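Long-range contact in BILBO1_N domain-containing protein (Trypanosoma brucei equiperdum, PDB 7A1I), which forms the probably ubiquitin-like N-terminal part of a longer BILBO1-family protein and may mediate protein-protein contacts: residues A28-L36 / R73-L81. Numbering follows the deposited sequence.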
loop_
_atom_site.group_PDB
_atom_site.type_symbol
_atom_site.label_atom_id
_atom_site.label_comp_id
_atom_site.label_asym_id
_atom_site.label_seq_id
_atom_site.Cartn_x
_atom_site.Cartn_y
_atom_site.Cartn_z
ATOM N N ALA A 28 -13.235 4.056 -13.700
ATOM C CA ALA A 28 -13.037 2.634 -13.965
ATOM C C ALA A 28 -12.188 1.993 -12.874
ATOM O O ALA A 28 -12.595 1.000 -12.258
ATOM C CB ALA A 28 -12.401 2.436 -15.343
ATOM N N GLY A 29 -11.005 2.546 -12.613
ATOM C CA GLY A 29 -10.176 2.064 -11.537
ATOM C C GLY A 29 -8.881 1.437 -12.005
ATOM O O GLY A 29 -8.606 1.311 -13.200
ATOM N N PRO A 30 -8.043 1.051 -11.055
ATOM C CA PRO A 30 -6.787 0.388 -11.396
ATOM C C PRO A 30 -6.954 -1.124 -11.451
ATOM O O PRO A 30 -7.890 -1.703 -10.896
ATOM C CB PRO A 30 -5.855 0.791 -10.245
ATOM C CG PRO A 30 -6.775 0.949 -9.084
ATOM C CD PRO A 30 -8.153 1.300 -9.609
ATOM N N SER A 31 -6.004 -1.751 -12.121
ATOM C CA SER A 31 -5.819 -3.186 -12.036
ATOM C C SER A 31 -4.768 -3.432 -10.965
ATOM O O SER A 31 -4.003 -2.532 -10.588
ATOM C CB SER A 31 -5.367 -3.775 -13.374
ATOM O OG SER A 31 -3.993 -3.457 -13.580
ATOM N N VAL A 32 -4.766 -4.647 -10.422
ATOM C CA VAL A 32 -3.861 -4.902 -9.309
ATOM C C VAL A 32 -2.418 -4.691 -9.739
ATOM O O VAL A 32 -1.629 -4.052 -9.028
ATOM C CB VAL A 32 -4.071 -6.316 -8.749
ATOM C CG1 VAL A 32 -3.068 -6.547 -7.642
ATOM C CG2 VAL A 32 -5.493 -6.480 -8.236
ATOM N N SER A 33 -2.048 -5.196 -10.915
ATOM C CA SER A 33 -0.654 -5.084 -11.327
ATOM C C SER A 33 -0.238 -3.626 -11.496
ATOM O O SER A 33 0.873 -3.242 -11.102
ATOM C CB SER A 33 -0.420 -5.857 -12.611
ATOM O OG SER A 33 -0.998 -5.159 -13.695
ATOM N N ARG A 34 -1.128 -2.800 -12.054
ATOM C CA ARG A 34 -0.839 -1.375 -12.181
ATOM C C ARG A 34 -0.674 -0.719 -10.818
ATOM O O ARG A 34 0.248 0.079 -10.609
ATOM C CB ARG A 34 -1.958 -0.684 -12.960
ATOM C CG ARG A 34 -1.568 0.706 -13.463
ATOM C CD ARG A 34 -0.618 0.616 -14.659
ATOM N NE ARG A 34 -1.278 0.021 -15.820
ATOM C CZ ARG A 34 -0.660 -0.329 -16.944
ATOM N NH1 ARG A 34 0.649 -0.150 -17.071
ATOM N NH2 ARG A 34 -1.353 -0.869 -17.939
ATOM N N LEU A 35 -1.582 -1.018 -9.889
ATOM C CA LEU A 35 -1.482 -0.483 -8.537
ATOM C C LEU A 35 -0.168 -0.883 -7.874
ATOM O O LEU A 35 0.452 -0.082 -7.150
ATOM C CB LEU A 35 -2.679 -0.966 -7.715
ATOM C CG LEU A 35 -2.598 -0.597 -6.235
ATOM C CD1 LEU A 35 -2.802 0.918 -6.058
ATOM C CD2 LEU A 35 -3.642 -1.392 -5.486
ATOM N N LEU A 36 0.280 -2.115 -8.104
ATOM C CA LEU A 36 1.540 -2.565 -7.515
ATOM C C LEU A 36 2.744 -1.859 -8.133
ATOM O O LEU A 36 3.706 -1.529 -7.421
ATOM C CB LEU A 36 1.671 -4.087 -7.648
ATOM C CG LEU A 36 0.693 -4.891 -6.776
ATOM C CD1 LEU A 36 0.852 -6.395 -7.007
ATOM C CD2 LEU A 36 0.785 -4.547 -5.285
ATOM N N ARG A 73 -6.011 -11.854 0.927
ATOM C CA ARG A 73 -4.968 -11.833 -0.094
ATOM C C ARG A 73 -5.443 -11.041 -1.312
ATOM O O ARG A 73 -6.582 -11.199 -1.760
ATOM C CB ARG A 73 -4.593 -13.257 -0.508
ATOM C CG ARG A 73 -3.113 -13.404 -0.806
ATOM C CD ARG A 73 -2.764 -14.791 -1.307
ATOM N NE ARG A 73 -3.317 -15.859 -0.476
ATOM C CZ ARG A 73 -2.681 -16.414 0.550
ATOM N NH1 ARG A 73 -1.464 -15.995 0.881
ATOM N NH2 ARG A 73 -3.262 -17.388 1.242
ATOM N N LEU A 74 -4.574 -10.171 -1.843
ATOM C CA LEU A 74 -4.925 -9.325 -2.990
ATOM C C LEU A 74 -4.500 -10.036 -4.270
ATOM O O LEU A 74 -3.304 -10.112 -4.576
ATOM C CB LEU A 74 -4.267 -7.947 -2.888
ATOM C CG LEU A 74 -4.623 -6.989 -4.042
ATOM C CD1 LEU A 74 -6.137 -6.822 -4.203
ATOM C CD2 LEU A 74 -3.944 -5.627 -3.858
ATOM N N GLU A 75 -5.481 -10.546 -5.020
ATOM C CA GLU A 75 -5.227 -11.371 -6.196
ATOM C C GLU A 75 -5.998 -10.905 -7.431
ATOM O O GLU A 75 -5.547 -11.129 -8.558
ATOM C CB GLU A 75 -5.586 -12.834 -5.902
ATOM C CG GLU A 75 -4.714 -13.523 -4.849
ATOM C CD GLU A 75 -5.045 -15.005 -4.694
ATOM O OE1 GLU A 75 -5.944 -15.341 -3.891
ATOM O OE2 GLU A 75 -4.420 -15.837 -5.388
ATOM N N ARG A 76 -7.173 -10.306 -7.248
ATOM C CA ARG A 76 -8.041 -9.945 -8.357
ATOM C C ARG A 76 -8.409 -8.469 -8.302
ATOM O O ARG A 76 -8.582 -7.885 -7.227
ATOM C CB ARG A 76 -9.347 -10.786 -8.385
ATOM C CG ARG A 76 -9.156 -12.283 -8.557
ATOM C CD ARG A 76 -8.201 -12.619 -9.697
ATOM N NE ARG A 76 -8.643 -12.122 -11.001
ATOM C CZ ARG A 76 -9.392 -12.811 -11.858
ATOM N NH1 ARG A 76 -9.824 -14.034 -11.560
ATOM N NH2 ARG A 76 -9.730 -12.264 -13.020
ATOM N N THR A 77 -8.557 -7.882 -9.493
ATOM C CA THR A 77 -8.887 -6.465 -9.604
ATOM C C THR A 77 -10.261 -6.161 -9.011
ATOM O O THR A 77 -10.488 -5.046 -8.520
ATOM C CB THR A 77 -8.784 -6.043 -11.079
ATOM O OG1 THR A 77 -7.402 -6.076 -11.467
ATOM C CG2 THR A 77 -9.314 -4.634 -11.300
ATOM N N THR A 78 -11.189 -7.134 -9.027
ATOM C CA THR A 78 -12.499 -6.914 -8.418
ATOM C C THR A 78 -12.414 -6.646 -6.922
ATOM O O THR A 78 -13.379 -6.141 -6.341
ATOM C CB THR A 78 -13.435 -8.118 -8.650
ATOM O OG1 THR A 78 -12.770 -9.329 -8.265
ATOM C CG2 THR A 78 -13.855 -8.209 -10.104
ATOM N N GLN A 79 -11.276 -6.922 -6.289
ATOM C CA GLN A 79 -11.111 -6.592 -4.881
ATOM C C GLN A 79 -10.818 -5.114 -4.649
ATOM O O GLN A 79 -10.837 -4.667 -3.493
ATOM C CB GLN A 79 -9.987 -7.431 -4.274
ATOM C CG GLN A 79 -10.291 -8.914 -4.144
ATOM C CD GLN A 79 -9.069 -9.673 -3.664
ATOM O OE1 GLN A 79 -8.188 -10.025 -4.462
ATOM N NE2 GLN A 79 -8.988 -9.907 -2.344
ATOM N N LEU A 80 -10.511 -4.352 -5.696
ATOM C CA LEU A 80 -10.111 -2.957 -5.520
ATOM C C LEU A 80 -11.349 -2.081 -5.654
ATOM O O LEU A 80 -11.666 -1.561 -6.728
ATOM C CB LEU A 80 -9.016 -2.582 -6.510
ATOM C CG LEU A 80 -7.724 -3.343 -6.188
ATOM C CD1 LEU A 80 -6.577 -2.971 -7.129
ATOM C CD2 LEU A 80 -7.315 -3.126 -4.725
ATOM N N LEU A 81 -12.052 -1.914 -4.534
ATOM C CA LEU A 81 -13.210 -1.039 -4.431
ATOM C C LEU A 81 -12.777 0.358 -3.986
ATOM O O LEU A 81 -11.639 0.586 -3.575
ATOM C CB LEU A 81 -14.222 -1.608 -3.434
ATOM C CG LEU A 81 -14.560 -3.100 -3.530
ATOM C CD1 LEU A 81 -15.572 -3.506 -2.459
ATOM C CD2 LEU A 81 -15.043 -3.473 -4.921
#
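V32, in the first turn of helix 32-50, wedges both of its methyl groups into the loop that follows strand 70-73. CG1 lies against the branch point of L74, 3.9 Å from its CG, the two chains running antiparallel side by side, while CG2 rests on the backbone of R76, 3.5 Å from its C atom. A short beta-branched residue suits this place because it fills two directions at once. L80 comes in beside it, its CD1 3.8 Å from V32 CG2 and 3.7 Å from L35 CD2, so that one branch reaches two residues about a turn apart along the helix. L35, L74 and L80 all continue onto V86 of strand 84-89.

At the solvent-facing side, T77 serves with both branches. With CG2 anti to its backbone N (chi1 -69° for OG1), the methyl packs 3.3 Å from P30 O. OG1 accepts a hydrogen bond from V32 N at 3.2 Å (151°), pairing an amide that the helix start leaves without an in-helix acceptor. S31, the N-cap, receives a weak bond from R34 N on its OG. Q79 ties the loop to itself, its OE1 accepting from the N of both E75 and R76 while NE2 donates to R73 O. These contacts seat a capped helix start on the loop between two sheet strands, consistent with the ubiquitin-like beta-grasp fold, in which a helix packs across a mixed sheet.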